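Local coordinates for protein leucine--tRNA ligase (Agrobacterium radiobacter, PDB 5AH5) that probably joins leucine to its cognate tRNA at the expense of ATP, as a class I aminoacyl-tRNA synthetase, at residues V191-Y196 with L412-I417; I147-T152 with P187-D192; P26-K31 with G68-H73; K32-E37 with N515-A520. One frame throughout, in Å; residues are numbered along the deposited sequence.

The four contacts form two neighbouring pairs that illustrate how one enzyme builds two kinds of sheet. Contacts 1 and 2 share Val-191 and Asp-192 and lie on successive pairings of one antiparallel sheet, strand 182-191 running between 147-151 and 415-419. Contacts 3 and 4 meet on the parallel sheet of the catalytic domain, where strand 70-72 lies beside 32-37. Contact 3 is a surface contact with one direct hydrogen bond and a water; the other three are partly buried. Their chemistry differs: an asparagine amide and an arginine secure contact 1, contact 2 is a backbone ladder flanked by aromatic and guanidinium packing, and in contact 4 a lysine bonds to carbonyls at and just past a helix end.

Contact 1 of 4, residues V191-Y196 with L412-I417; sequences VDIRSY and LQNWSI
CG of Asn-414 stands on the backbone-N side, roughly opposite the carbonyl carbon (chi1 -84°), which points the amide at Asp-192 to Arg-194, while a bend at chi3 (68°) brings the guanidinium of Arg-194 back to the carbonyl of Leu-412. Asn-414 OD1 accepts from Arg-194 N at 2.8 Å, the donor lying nearly along the C=O axis. On the other branch, Asn-414 ND2 meets Asp-192 OD1 at 3.2 Å from above the carboxylate, the two planes being 75° apart; ND2 also bonds Tyr-148 OH, which leaves the amide little freedom to flip. Arg-194 NH1 reaches Leu-412 O at 2.7 Å in the guanidinium plane and shares itself with Tyr-410 O. Val-191 and Trp-415 make an antiparallel hydrogen-bonded pair; Val-191 O, bonded to Trp-415 N, also accepts from Ile-193 N, closing the inverse gamma turn centred on Asp-192. Beside this bridge, Val-191 CG2 lies 3.6 Å from Trp-415 CE3. Nearer the start of 412-417, Ile-193 CG2 packs on Leu-412 CD2 at 4.0 Å. The contact thus joins the end of strand 182-191 to the start of 415-419, with helix 533-546 packed against it: Phe-539 touches Val-191 and Ile-193, and Tyr-536 stacks on Trp-415.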
loop_
_atom_site.group_PDB
_atom_site.type_symbol
_atom_site.label_atom_id
_atom_site.label_comp_id
_atom_site.label_asym_id
_atom_site.label_seq_id
_atom_site.Cartn_x
_atom_site.Cartn_y
_atom_site.Cartn_z
ATOM N N VAL B 191 7.145 20.489 0.505
ATOM C CA VAL B 191 5.712 20.562 0.793
ATOM C C VAL B 191 5.500 20.518 2.300
ATOM O O VAL B 191 6.130 19.726 3.011
ATOM C CB VAL B 191 4.889 19.447 0.164
ATOM C CG1 VAL B 191 3.466 19.940 -0.055
ATOM C CG2 VAL B 191 5.500 18.947 -1.129
ATOM N N ASP B 192 4.609 21.382 2.788
ATOM C CA ASP B 192 4.362 21.519 4.220
ATOM C C ASP B 192 3.462 20.388 4.760
ATOM O O ASP B 192 2.329 20.600 5.102
ATOM C CB ASP B 192 3.720 22.878 4.486
ATOM C CG ASP B 192 3.651 23.228 5.963
ATOM O OD1 ASP B 192 4.153 22.470 6.827
ATOM O OD2 ASP B 192 3.079 24.275 6.258
ATOM N N ILE B 193 3.985 19.183 4.788
ATOM C CA ILE B 193 3.301 18.029 5.393
ATOM C C ILE B 193 3.144 18.132 6.936
ATOM O O ILE B 193 2.170 17.605 7.516
ATOM C CB ILE B 193 4.010 16.742 4.958
ATOM C CG1 ILE B 193 3.145 15.485 5.192
ATOM C CG2 ILE B 193 5.379 16.619 5.612
ATOM C CD1 ILE B 193 3.795 14.247 4.600
ATOM N N ARG B 194 4.071 18.824 7.593
ATOM C CA ARG B 194 3.974 19.063 9.043
ATOM C C ARG B 194 2.655 19.694 9.448
ATOM O O ARG B 194 2.102 19.321 10.470
ATOM C CB ARG B 194 5.171 19.841 9.609
ATOM C CG ARG B 194 6.418 18.990 9.760
ATOM C CD ARG B 194 7.678 19.790 10.109
ATOM N NE ARG B 194 7.571 20.347 11.442
ATOM C CZ ARG B 194 7.872 19.729 12.585
ATOM N NH1 ARG B 194 8.354 18.492 12.634
ATOM N NH2 ARG B 194 7.706 20.382 13.721
ATOM N N SER B 195 2.118 20.587 8.635
ATOM C CA SER B 195 0.872 21.277 8.975
ATOM C C SER B 195 -0.350 20.350 8.905
ATOM O O SER B 195 -1.412 20.690 9.406
ATOM C CB SER B 195 0.665 22.503 8.055
ATOM O OG SER B 195 0.496 22.114 6.683
ATOM N N TYR B 196 -0.203 19.222 8.223
ATOM C CA TYR B 196 -1.208 18.180 8.174
ATOM C C TYR B 196 -0.920 17.009 9.105
ATOM O O TYR B 196 -1.665 16.041 9.109
ATOM C CB TYR B 196 -1.324 17.638 6.755
ATOM C CG TYR B 196 -2.114 18.543 5.869
ATOM C CD1 TYR B 196 -1.653 19.829 5.557
ATOM C CD2 TYR B 196 -3.333 18.133 5.344
ATOM C CE1 TYR B 196 -2.386 20.672 4.745
ATOM C CE2 TYR B 196 -4.059 18.958 4.525
ATOM C CZ TYR B 196 -3.574 20.229 4.218
ATOM O OH TYR B 196 -4.331 21.030 3.406
ATOM N N LEU B 412 8.313 13.988 12.089
ATOM C CA LEU B 412 8.049 14.227 10.673
ATOM C C LEU B 412 8.768 15.498 10.172
ATOM O O LEU B 412 8.599 16.603 10.725
ATOM C CB LEU B 412 6.533 14.406 10.509
ATOM C CG LEU B 412 5.967 14.569 9.119
ATOM C CD1 LEU B 412 6.237 13.326 8.318
ATOM C CD2 LEU B 412 4.489 14.887 9.136
ATOM N N GLN B 413 9.563 15.350 9.131
ATOM C CA GLN B 413 10.186 16.537 8.494
ATOM C C GLN B 413 9.361 16.973 7.266
ATOM O O GLN B 413 8.736 16.146 6.568
ATOM C CB GLN B 413 11.572 16.188 8.059
ATOM C CG GLN B 413 12.422 15.685 9.203
ATOM C CD GLN B 413 13.805 15.332 8.745
ATOM O OE1 GLN B 413 14.263 15.833 7.717
ATOM N NE2 GLN B 413 14.480 14.448 9.480
ATOM N N ASN B 414 9.360 18.257 6.970
ATOM C CA ASN B 414 8.758 18.684 5.719
ATOM C C ASN B 414 9.443 18.013 4.540
ATOM O O ASN B 414 10.615 17.629 4.604
ATOM C CB ASN B 414 8.619 20.186 5.617
ATOM C CG ASN B 414 7.348 20.696 6.303
ATOM O OD1 ASN B 414 6.443 19.935 6.641
ATOM N ND2 ASN B 414 7.249 21.988 6.453
ATOM N N TRP B 415 8.641 17.779 3.510
ATOM C CA TRP B 415 8.972 16.895 2.403
ATOM C C TRP B 415 9.756 17.641 1.290
ATOM O O TRP B 415 9.145 18.420 0.547
ATOM C CB TRP B 415 7.635 16.445 1.862
ATOM C CG TRP B 415 7.652 15.476 0.724
ATOM C CD1 TRP B 415 8.688 14.752 0.287
ATOM C CD2 TRP B 415 6.540 15.134 -0.077
ATOM N NE1 TRP B 415 8.299 13.977 -0.789
ATOM C CE2 TRP B 415 6.973 14.201 -1.018
ATOM C CE3 TRP B 415 5.205 15.531 -0.086
ATOM C CZ2 TRP B 415 6.129 13.636 -1.943
ATOM C CZ3 TRP B 415 4.352 14.981 -1.027
ATOM C CH2 TRP B 415 4.832 14.030 -1.947
ATOM N N SER B 416 11.060 17.366 1.166
ATOM C CA SER B 416 11.889 17.763 0.009
ATOM C C SER B 416 11.479 17.029 -1.232
ATOM O O SER B 416 11.627 15.800 -1.281
ATOM C CB SER B 416 13.360 17.342 0.136
ATOM O OG SER B 416 13.917 17.868 1.269
ATOM N N ILE B 417 11.104 17.783 -2.252
ATOM C CA ILE B 417 10.683 17.263 -3.551
ATOM C C ILE B 417 11.577 17.605 -4.723
ATOM O O ILE B 417 11.482 16.959 -5.767
ATOM C CB ILE B 417 9.212 17.610 -3.879
ATOM C CG1 ILE B 417 8.936 19.121 -3.820
ATOM C CG2 ILE B 417 8.326 16.879 -2.884
ATOM C CD1 ILE B 417 7.641 19.553 -4.492
#

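Contact 2 of 4, residues I147-T152 with P187-D192; sequences IYRDDT and PQWFVD
Phe-190 and Tyr-148 form the apolar centre on one face of this two-stranded ladder. Tyr-148 has its ring between the backbone N and the carbonyl carbon (chi1 69°), a rotamer that lays it over its cross-strand neighbour, and Phe-190 CB makes a CH-pi contact 3.9 Å from the Tyr-148 centroid. The ring planes are only 18° apart, but the rings are displaced, so CB rather than the phenyl ring sits over the tyrosine. Further along, Thr-152 CG2 touches Phe-190 CZ at 3.7 Å. On the other face Ile-147 CG2 packs against Trp-189 CE3 at 3.6 Å. Between the faces, paired backbone bonds join Tyr-148 with Phe-190 and Asp-150 with Gln-188; Phe-190 N to Tyr-148 O spans 2.9 Å. Arg-149 CD lies over the six-membered ring of the Trp-189 indole, 3.9 Å from its centroid. The extended Arg-149 chain then runs alongside Pro-187, whose CB sits over one face of the guanidinium, 3.4 Å from NH2. At this polar rim a water accepts from Arg-149 NE at 2.6 Å and gives a weak bond to Pro-187 O, and Trp-189 NE1 bonds to Asp-483 OD2. Strand 182-191 has strand 415-419 as a further partner, and the chain turns a corner at Thr-152. Regular alternation of hydrogen-bonded and non-hydrogen-bonded pairs, with side chains sorted between two faces, is the mark of an antiparallel beta ladder, here in the same branched sheet as strand 425-432, whose Cys-432 binds the zinc.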
loop_
_atom_site.group_PDB
_atom_site.type_symbol
_atom_site.label_atom_id
_atom_site.label_comp_id
_atom_site.label_asym_id
_atom_site.label_seq_id
_atom_site.Cartn_x
_atom_site.Cartn_y
_atom_site.Cartn_z
ATOM N N ILE B 147 3.278 24.447 -1.069
ATOM C CA ILE B 147 4.621 24.252 -1.572
ATOM C C ILE B 147 5.369 25.567 -1.420
ATOM O O ILE B 147 4.850 26.650 -1.796
ATOM C CB ILE B 147 4.653 23.758 -3.034
ATOM C CG1 ILE B 147 4.246 22.269 -3.091
ATOM C CG2 ILE B 147 6.066 23.932 -3.650
ATOM C CD1 ILE B 147 4.030 21.723 -4.489
ATOM N N TYR B 148 6.608 25.442 -0.938
ATOM C CA TYR B 148 7.469 26.572 -0.698
ATOM C C TYR B 148 8.960 26.265 -0.874
ATOM O O TYR B 148 9.412 25.103 -0.839
ATOM C CB TYR B 148 7.164 27.084 0.700
ATOM C CG TYR B 148 7.611 26.133 1.797
ATOM C CD1 TYR B 148 8.891 26.231 2.312
ATOM C CD2 TYR B 148 6.761 25.153 2.323
ATOM C CE1 TYR B 148 9.348 25.410 3.299
ATOM C CE2 TYR B 148 7.219 24.302 3.317
ATOM C CZ TYR B 148 8.518 24.447 3.811
ATOM O OH TYR B 148 9.074 23.665 4.807
ATOM N N ARG B 149 9.732 27.328 -1.049
ATOM C CA ARG B 149 11.168 27.246 -1.232
ATOM C C ARG B 149 11.837 27.659 0.012
ATOM O O ARG B 149 11.418 28.611 0.613
ATOM C CB ARG B 149 11.625 28.150 -2.375
ATOM C CG ARG B 149 12.965 27.698 -2.966
ATOM C CD ARG B 149 13.127 28.149 -4.397
ATOM N NE ARG B 149 14.461 27.859 -4.911
ATOM C CZ ARG B 149 15.486 28.705 -4.894
ATOM N NH1 ARG B 149 15.375 29.938 -4.365
ATOM N NH2 ARG B 149 16.635 28.322 -5.416
ATOM N N ASP B 150 12.890 26.948 0.419
ATOM C CA ASP B 150 13.573 27.314 1.633
ATOM C C ASP B 150 15.017 26.931 1.527
ATOM O O ASP B 150 15.361 25.990 0.827
ATOM C CB ASP B 150 12.906 26.602 2.814
ATOM C CG ASP B 150 13.388 27.096 4.191
ATOM O OD1 ASP B 150 13.791 28.263 4.351
ATOM O OD2 ASP B 150 13.333 26.302 5.150
ATOM N N ASP B 151 15.855 27.662 2.253
ATOM C CA ASP B 151 17.321 27.474 2.264
ATOM C C ASP B 151 17.648 26.919 3.631
ATOM O O ASP B 151 17.887 27.686 4.580
ATOM C CB ASP B 151 18.052 28.806 2.015
ATOM C CG ASP B 151 19.571 28.648 1.726
ATOM O OD1 ASP B 151 20.183 27.571 1.942
ATOM O OD2 ASP B 151 20.169 29.648 1.250
ATOM N N THR B 152 17.651 25.587 3.727
ATOM C CA THR B 152 17.807 24.899 5.007
ATOM C C THR B 152 18.423 23.533 4.826
ATOM O O THR B 152 18.792 23.133 3.699
ATOM C CB THR B 152 16.451 24.764 5.750
ATOM O OG1 THR B 152 16.661 24.109 7.009
ATOM C CG2 THR B 152 15.430 23.970 4.912
ATOM N N PRO B 187 19.076 25.904 -1.165
ATOM C CA PRO B 187 17.671 26.286 -1.428
ATOM C C PRO B 187 16.956 25.169 -2.186
ATOM O O PRO B 187 17.468 24.683 -3.225
ATOM C CB PRO B 187 17.771 27.572 -2.275
ATOM C CG PRO B 187 19.209 27.962 -2.274
ATOM C CD PRO B 187 20.033 26.736 -1.926
ATOM N N GLN B 188 15.831 24.711 -1.633
ATOM C CA GLN B 188 15.157 23.545 -2.169
ATOM C C GLN B 188 13.666 23.744 -2.044
ATOM O O GLN B 188 13.193 24.653 -1.296
ATOM C CB GLN B 188 15.575 22.300 -1.408
ATOM C CG GLN B 188 17.022 21.901 -1.548
ATOM C CD GLN B 188 17.407 21.380 -2.913
ATOM O OE1 GLN B 188 16.661 20.676 -3.598
ATOM N NE2 GLN B 188 18.610 21.717 -3.313
ATOM N N TRP B 189 12.929 22.916 -2.798
ATOM C CA TRP B 189 11.482 22.913 -2.738
ATOM C C TRP B 189 11.006 21.858 -1.739
ATOM O O TRP B 189 11.607 20.755 -1.626
ATOM C CB TRP B 189 10.848 22.689 -4.118
ATOM C CG TRP B 189 11.110 23.846 -5.036
ATOM C CD1 TRP B 189 12.116 23.949 -5.925
ATOM C CD2 TRP B 189 10.342 25.048 -5.153
ATOM N NE1 TRP B 189 12.038 25.129 -6.589
ATOM C CE2 TRP B 189 10.961 25.833 -6.133
ATOM C CE3 TRP B 189 9.199 25.542 -4.510
ATOM C CZ2 TRP B 189 10.469 27.093 -6.510
ATOM C CZ3 TRP B 189 8.701 26.739 -4.851
ATOM C CH2 TRP B 189 9.351 27.548 -5.859
ATOM N N PHE B 190 9.917 22.216 -1.053
ATOM C CA PHE B 190 9.318 21.446 0.023
ATOM C C PHE B 190 7.800 21.494 -0.081
ATOM O O PHE B 190 7.231 22.451 -0.669
ATOM C CB PHE B 190 9.657 22.092 1.360
ATOM C CG PHE B 190 11.092 22.058 1.683
ATOM C CD1 PHE B 190 11.644 20.974 2.324
ATOM C CD2 PHE B 190 11.918 23.131 1.338
ATOM C CE1 PHE B 190 13.008 20.956 2.629
ATOM C CE2 PHE B 190 13.241 23.115 1.635
ATOM C CZ PHE B 190 13.797 22.026 2.285
ATOM N N VAL B 191 7.145 20.489 0.505
ATOM C CA VAL B 191 5.712 20.562 0.793
ATOM C C VAL B 191 5.500 20.518 2.300
ATOM O O VAL B 191 6.130 19.726 3.011
ATOM C CB VAL B 191 4.889 19.447 0.164
ATOM C CG1 VAL B 191 3.466 19.940 -0.055
ATOM C CG2 VAL B 191 5.500 18.947 -1.129
ATOM N N ASP B 192 4.609 21.382 2.788
ATOM C CA ASP B 192 4.362 21.519 4.220
ATOM C C ASP B 192 3.462 20.388 4.760
ATOM O O ASP B 192 2.329 20.600 5.102
ATOM C CB ASP B 192 3.720 22.878 4.486
ATOM C CG ASP B 192 3.651 23.228 5.963
ATOM O OD1 ASP B 192 4.153 22.470 6.827
ATOM O OD2 ASP B 192 3.079 24.275 6.258
HETATM O O HOH W 1 15.338 25.431 -5.007
#

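Contact 3 of 4, residues P26-K31 with G68-H73; sequences PSSPGK and GYSVLH
Lys-31 O receives the N-H of Ser-70 at 2.7 Å, the donor tilted 30° from the carbonyl plane, where the irregular 26-31 loop runs into strand 32-37 and segment 68-73 becomes strand 70-72. The two strands are parallel neighbours joined by helix 48-66, a beta-alpha-beta crossover of the Rossmann-type catalytic domain. Gly-68, with a positive phi of 86°, is the C-prime residue of the Schellman motif that ends this helix and directs the chain into the second strand. Its carbonyl receives a CA-H...O contact from Gly-30, with CA 3.4 Å from Gly-68 O. A similar contact joins Tyr-69 CA to Lys-31 O, which also lies at the edge of the Tyr-69 ring. Among the side chains, Lys-31 and Tyr-69 run alongside each other, pointing the same way, and the extended lysine brings its CD to 4.0 Å from Tyr-69 CE2. Phe-33 meets the tyrosine ring as well, at a steep angle between the planes. Nearer the loop, Ser-28 CB packs 3.5 Å from Ser-70 OG. One water bridges the segments, hydrogen-bonded to Ser-70 OG at 3.0 Å and placed to donate to Pro-26 O and to Ser-28 O, the latter at 2.7 Å.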
loop_
_atom_site.group_PDB
_atom_site.type_symbol
_atom_site.label_atom_id
_atom_site.label_comp_id
_atom_site.label_asym_id
_atom_site.label_seq_id
_atom_site.Cartn_x
_atom_site.Cartn_y
_atom_site.Cartn_z
ATOM N N PRO B 26 -17.948 4.802 -16.810
ATOM C CA PRO B 26 -18.632 5.550 -15.751
ATOM C C PRO B 26 -20.195 5.692 -15.907
ATOM O O PRO B 26 -20.896 5.791 -14.923
ATOM C CB PRO B 26 -17.973 6.923 -15.782
ATOM C CG PRO B 26 -17.054 6.952 -16.981
ATOM C CD PRO B 26 -16.997 5.600 -17.597
ATOM N N SER B 27 -20.724 5.701 -17.123
ATOM C CA SER B 27 -22.187 5.832 -17.278
ATOM C C SER B 27 -22.934 4.523 -17.025
ATOM O O SER B 27 -24.162 4.514 -17.098
ATOM C CB SER B 27 -22.510 6.347 -18.671
ATOM O OG SER B 27 -22.159 5.353 -19.621
ATOM N N SER B 28 -22.222 3.409 -16.774
ATOM C CA SER B 28 -22.885 2.176 -16.295
ATOM C C SER B 28 -23.643 2.400 -14.996
ATOM O O SER B 28 -23.171 3.077 -14.119
ATOM C CB SER B 28 -21.886 1.019 -16.075
ATOM O OG SER B 28 -21.282 0.629 -17.306
ATOM N N PRO B 29 -24.810 1.782 -14.850
ATOM C CA PRO B 29 -25.576 1.946 -13.609
ATOM C C PRO B 29 -25.109 1.087 -12.416
ATOM O O PRO B 29 -25.452 1.426 -11.249
ATOM C CB PRO B 29 -26.979 1.519 -14.026
ATOM C CG PRO B 29 -26.734 0.481 -15.079
ATOM C CD PRO B 29 -25.546 0.985 -15.854
ATOM N N GLY B 30 -24.359 0.002 -12.654
ATOM C CA GLY B 30 -23.888 -0.833 -11.514
ATOM C C GLY B 30 -23.191 -0.035 -10.417
ATOM O O GLY B 30 -22.568 1.013 -10.669
ATOM N N LYS B 31 -23.285 -0.512 -9.205
ATOM C CA LYS B 31 -22.626 0.132 -8.097
ATOM C C LYS B 31 -21.101 0.159 -8.389
ATOM O O LYS B 31 -20.573 -0.741 -9.011
ATOM C CB LYS B 31 -22.902 -0.649 -6.823
ATOM C CG LYS B 31 -22.515 0.111 -5.572
ATOM C CD LYS B 31 -22.781 -0.752 -4.367
ATOM C CE LYS B 31 -22.269 -0.080 -3.132
ATOM N NZ LYS B 31 -22.650 -0.908 -1.961
ATOM N N GLY B 68 -22.091 -7.705 -10.952
ATOM C CA GLY B 68 -22.824 -6.489 -11.356
ATOM C C GLY B 68 -22.198 -5.128 -11.003
ATOM O O GLY B 68 -22.743 -4.074 -11.389
ATOM N N TYR B 69 -21.055 -5.112 -10.301
ATOM C CA TYR B 69 -20.417 -3.842 -10.002
ATOM C C TYR B 69 -19.877 -3.187 -11.338
ATOM O O TYR B 69 -19.532 -3.887 -12.314
ATOM C CB TYR B 69 -19.277 -3.972 -8.991
ATOM C CG TYR B 69 -19.649 -4.332 -7.587
ATOM C CD1 TYR B 69 -19.786 -5.669 -7.204
ATOM C CD2 TYR B 69 -19.856 -3.353 -6.635
ATOM C CE1 TYR B 69 -20.128 -6.003 -5.882
ATOM C CE2 TYR B 69 -20.162 -3.659 -5.326
ATOM C CZ TYR B 69 -20.330 -4.975 -4.964
ATOM O OH TYR B 69 -20.624 -5.255 -3.696
ATOM N N SER B 70 -19.870 -1.864 -11.361
ATOM C CA SER B 70 -19.155 -1.104 -12.415
ATOM C C SER B 70 -17.726 -0.828 -11.886
ATOM O O SER B 70 -17.524 0.006 -11.001
ATOM C CB SER B 70 -19.868 0.213 -12.724
ATOM O OG SER B 70 -19.190 0.844 -13.813
ATOM N N VAL B 71 -16.792 -1.612 -12.377
ATOM C CA VAL B 71 -15.466 -1.756 -11.756
ATOM C C VAL B 71 -14.413 -0.921 -12.593
ATOM O O VAL B 71 -14.330 -1.096 -13.799
ATOM C CB VAL B 71 -15.073 -3.258 -11.782
ATOM C CG1 VAL B 71 -13.616 -3.442 -11.355
ATOM C CG2 VAL B 71 -16.002 -4.095 -10.839
ATOM N N LEU B 72 -13.695 -0.039 -11.946
ATOM C CA LEU B 72 -12.484 0.547 -12.487
ATOM C C LEU B 72 -11.296 -0.289 -11.972
ATOM O O LEU B 72 -11.027 -0.291 -10.804
ATOM C CB LEU B 72 -12.344 2.000 -12.047
ATOM C CG LEU B 72 -11.039 2.712 -12.520
ATOM C CD1 LEU B 72 -10.798 2.472 -13.967
ATOM C CD2 LEU B 72 -11.066 4.214 -12.247
ATOM N N HIS B 73 -10.644 -1.031 -12.850
ATOM C CA HIS B 73 -9.408 -1.699 -12.542
ATOM C C HIS B 73 -8.319 -1.234 -13.556
ATOM O O HIS B 73 -8.189 -1.800 -14.596
ATOM C CB HIS B 73 -9.597 -3.154 -12.728
ATOM C CG HIS B 73 -8.459 -3.988 -12.260
ATOM N ND1 HIS B 73 -8.149 -5.182 -12.869
ATOM C CD2 HIS B 73 -7.618 -3.872 -11.206
ATOM C CE1 HIS B 73 -7.121 -5.739 -12.281
ATOM N NE2 HIS B 73 -6.786 -4.970 -11.251
HETATM O O HOH W 2 -20.610 3.386 -13.204
#

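Contact 4 of 4, residues K32-E37 with N515-A520; sequences KFYVLE and NKIAPA
Lys-32 NZ donates to Ile-517 O at 3.0 Å and makes a weak bond to Pro-519 O at the same length, while a salt bridge to Asp-521 OD2 supplies its charged partner. The ammonium stands well above the carbonyl plane of Ile-517, 53° out of it. CG of the lysine lies between the backbone N and the carbonyl carbon (chi1 70°), and a bend at chi2 then carries the chain over the end of helix 511-517, where CG passes 3.4 Å from Lys-516 O. A positive charge so close to the C-terminal carbonyls of a helix would probably be favoured by the helix dipole. Asp-521 OD2 also accepts from Tyr-34 N, so one carboxylate oxygen holds both the ammonium of Lys-32 and the backbone N of Tyr-34. The helix end leads through a cis peptide before Pro-519 into strand 520-524, which lies parallel beside 32-37 in the Rossmann-type sheet of the class I catalytic domain; strand 32-37 in turn leads to the predicted HIGH region. Next along the strand, Tyr-34 CB sits 3.3 Å from Ile-517 O and 4.0 Å from Ile-517 CG1. The Tyr-34 ring has Ala-520 CB over one face, 3.9 Å from CD2, and Ala-518 CA at its edge. Its hydroxyl is bonded to Phe-497 O. Farther on, Leu-36 CD2 presses on Ala-520 CB at 3.5 Å; the side chain of Leu-36 lies about 8 Å from the bound 5'-O-(L-leucylsulfamoyl)adenosine. At the other end, Ile-517 CD1 packs on Lys-32 CB, and the same isoleucine touches Leu-72 of strand 70-72.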
loop_
_atom_site.group_PDB
_atom_site.type_symbol
_atom_site.label_atom_id
_atom_site.label_comp_id
_atom_site.label_asym_id
_atom_site.label_seq_id
_atom_site.Cartn_x
_atom_site.Cartn_y
_atom_site.Cartn_z
ATOM N N LYS B 32 -20.457 1.217 -7.974
ATOM C CA LYS B 32 -19.080 1.505 -8.408
ATOM C C LYS B 32 -18.173 0.626 -7.554
ATOM O O LYS B 32 -18.445 0.361 -6.379
ATOM C CB LYS B 32 -18.737 2.970 -8.192
ATOM C CG LYS B 32 -18.589 3.433 -6.714
ATOM C CD LYS B 32 -17.126 3.297 -6.205
ATOM C CE LYS B 32 -16.943 3.927 -4.836
ATOM N NZ LYS B 32 -15.560 3.654 -4.352
ATOM N N PHE B 33 -17.082 0.209 -8.131
ATOM C CA PHE B 33 -16.037 -0.441 -7.366
ATOM C C PHE B 33 -14.687 -0.121 -8.011
ATOM O O PHE B 33 -14.499 -0.385 -9.146
ATOM C CB PHE B 33 -16.246 -1.938 -7.377
ATOM C CG PHE B 33 -15.482 -2.645 -6.286
ATOM C CD1 PHE B 33 -15.920 -2.604 -4.975
ATOM C CD2 PHE B 33 -14.339 -3.353 -6.570
ATOM C CE1 PHE B 33 -15.203 -3.249 -3.968
ATOM C CE2 PHE B 33 -13.643 -4.015 -5.553
ATOM C CZ PHE B 33 -14.043 -3.960 -4.271
ATOM N N TYR B 34 -13.773 0.385 -7.233
ATOM C CA TYR B 34 -12.440 0.774 -7.676
ATOM C C TYR B 34 -11.394 -0.097 -6.965
ATOM O O TYR B 34 -11.123 0.097 -5.815
ATOM C CB TYR B 34 -12.230 2.243 -7.302
ATOM C CG TYR B 34 -10.987 2.961 -7.887
ATOM C CD1 TYR B 34 -10.168 2.368 -8.815
ATOM C CD2 TYR B 34 -10.701 4.273 -7.519
ATOM C CE1 TYR B 34 -9.064 3.044 -9.319
ATOM C CE2 TYR B 34 -9.604 4.969 -8.037
ATOM C CZ TYR B 34 -8.827 4.347 -8.955
ATOM O OH TYR B 34 -7.732 4.994 -9.438
ATOM N N VAL B 35 -10.811 -1.007 -7.687
ATOM C CA VAL B 35 -9.747 -1.835 -7.161
ATOM C C VAL B 35 -8.471 -1.477 -7.916
ATOM O O VAL B 35 -8.481 -1.466 -9.100
ATOM C CB VAL B 35 -10.015 -3.343 -7.352
ATOM C CG1 VAL B 35 -10.593 -3.702 -8.699
ATOM C CG2 VAL B 35 -8.759 -4.166 -7.101
ATOM N N LEU B 36 -7.384 -1.208 -7.213
ATOM C CA LEU B 36 -6.102 -1.057 -7.893
ATOM C C LEU B 36 -4.991 -1.603 -7.083
ATOM O O LEU B 36 -5.184 -1.930 -5.918
ATOM C CB LEU B 36 -5.858 0.411 -8.220
ATOM C CG LEU B 36 -5.352 1.451 -7.240
ATOM C CD1 LEU B 36 -4.970 2.717 -7.985
ATOM C CD2 LEU B 36 -6.375 1.766 -6.231
ATOM N N GLU B 37 -3.835 -1.663 -7.720
ATOM C CA GLU B 37 -2.622 -2.184 -7.156
ATOM C C GLU B 37 -1.543 -1.120 -7.357
ATOM O O GLU B 37 -1.674 -0.210 -8.214
ATOM C CB GLU B 37 -2.148 -3.379 -7.940
ATOM C CG GLU B 37 -3.088 -4.556 -8.074
ATOM C CD GLU B 37 -3.779 -4.602 -9.393
ATOM O OE1 GLU B 37 -3.191 -4.115 -10.390
ATOM O OE2 GLU B 37 -4.919 -5.171 -9.449
ATOM N N ASN B 515 -15.149 11.777 -7.518
ATOM C CA ASN B 515 -16.005 11.695 -6.331
ATOM C C ASN B 515 -17.014 10.536 -6.374
ATOM O O ASN B 515 -17.541 10.146 -5.347
ATOM C CB ASN B 515 -16.704 13.030 -6.082
ATOM C CG ASN B 515 -15.745 14.119 -5.592
ATOM O OD1 ASN B 515 -14.735 13.867 -4.899
ATOM N ND2 ASN B 515 -16.087 15.341 -5.905
ATOM N N LYS B 516 -17.268 9.994 -7.554
ATOM C CA LYS B 516 -18.077 8.797 -7.707
ATOM C C LYS B 516 -17.238 7.530 -7.616
ATOM O O LYS B 516 -17.609 6.634 -6.881
ATOM C CB LYS B 516 -18.809 8.845 -9.021
ATOM C CG LYS B 516 -19.980 9.794 -8.916
ATOM C CD LYS B 516 -20.711 9.916 -10.230
ATOM C CE LYS B 516 -21.976 10.769 -10.052
ATOM N NZ LYS B 516 -22.436 11.402 -11.328
ATOM N N ILE B 517 -16.079 7.471 -8.285
ATOM C CA ILE B 517 -15.292 6.208 -8.323
ATOM C C ILE B 517 -14.350 5.990 -7.090
ATOM O O ILE B 517 -14.160 4.882 -6.651
ATOM C CB ILE B 517 -14.641 6.014 -9.677
ATOM C CG1 ILE B 517 -14.144 4.555 -9.903
ATOM C CG2 ILE B 517 -13.506 7.000 -9.869
ATOM C CD1 ILE B 517 -15.211 3.463 -9.794
ATOM N N ALA B 518 -13.856 7.072 -6.505
ATOM C CA ALA B 518 -12.945 7.046 -5.396
ATOM C C ALA B 518 -13.685 7.504 -4.129
ATOM O O ALA B 518 -14.686 8.139 -4.272
ATOM C CB ALA B 518 -11.763 7.982 -5.706
ATOM N N PRO B 519 -13.195 7.249 -2.908
ATOM C CA PRO B 519 -11.926 6.562 -2.633
ATOM C C PRO B 519 -11.816 5.161 -3.177
ATOM O O PRO B 519 -12.832 4.527 -3.435
ATOM C CB PRO B 519 -11.832 6.556 -1.118
ATOM C CG PRO B 519 -13.156 6.929 -0.627
ATOM C CD PRO B 519 -13.801 7.766 -1.684
ATOM N N ALA B 520 -10.593 4.704 -3.438
ATOM C CA ALA B 520 -10.430 3.345 -3.929
ATOM C C ALA B 520 -10.974 2.357 -2.870
ATOM O O ALA B 520 -10.738 2.516 -1.731
ATOM C CB ALA B 520 -8.991 3.036 -4.242
#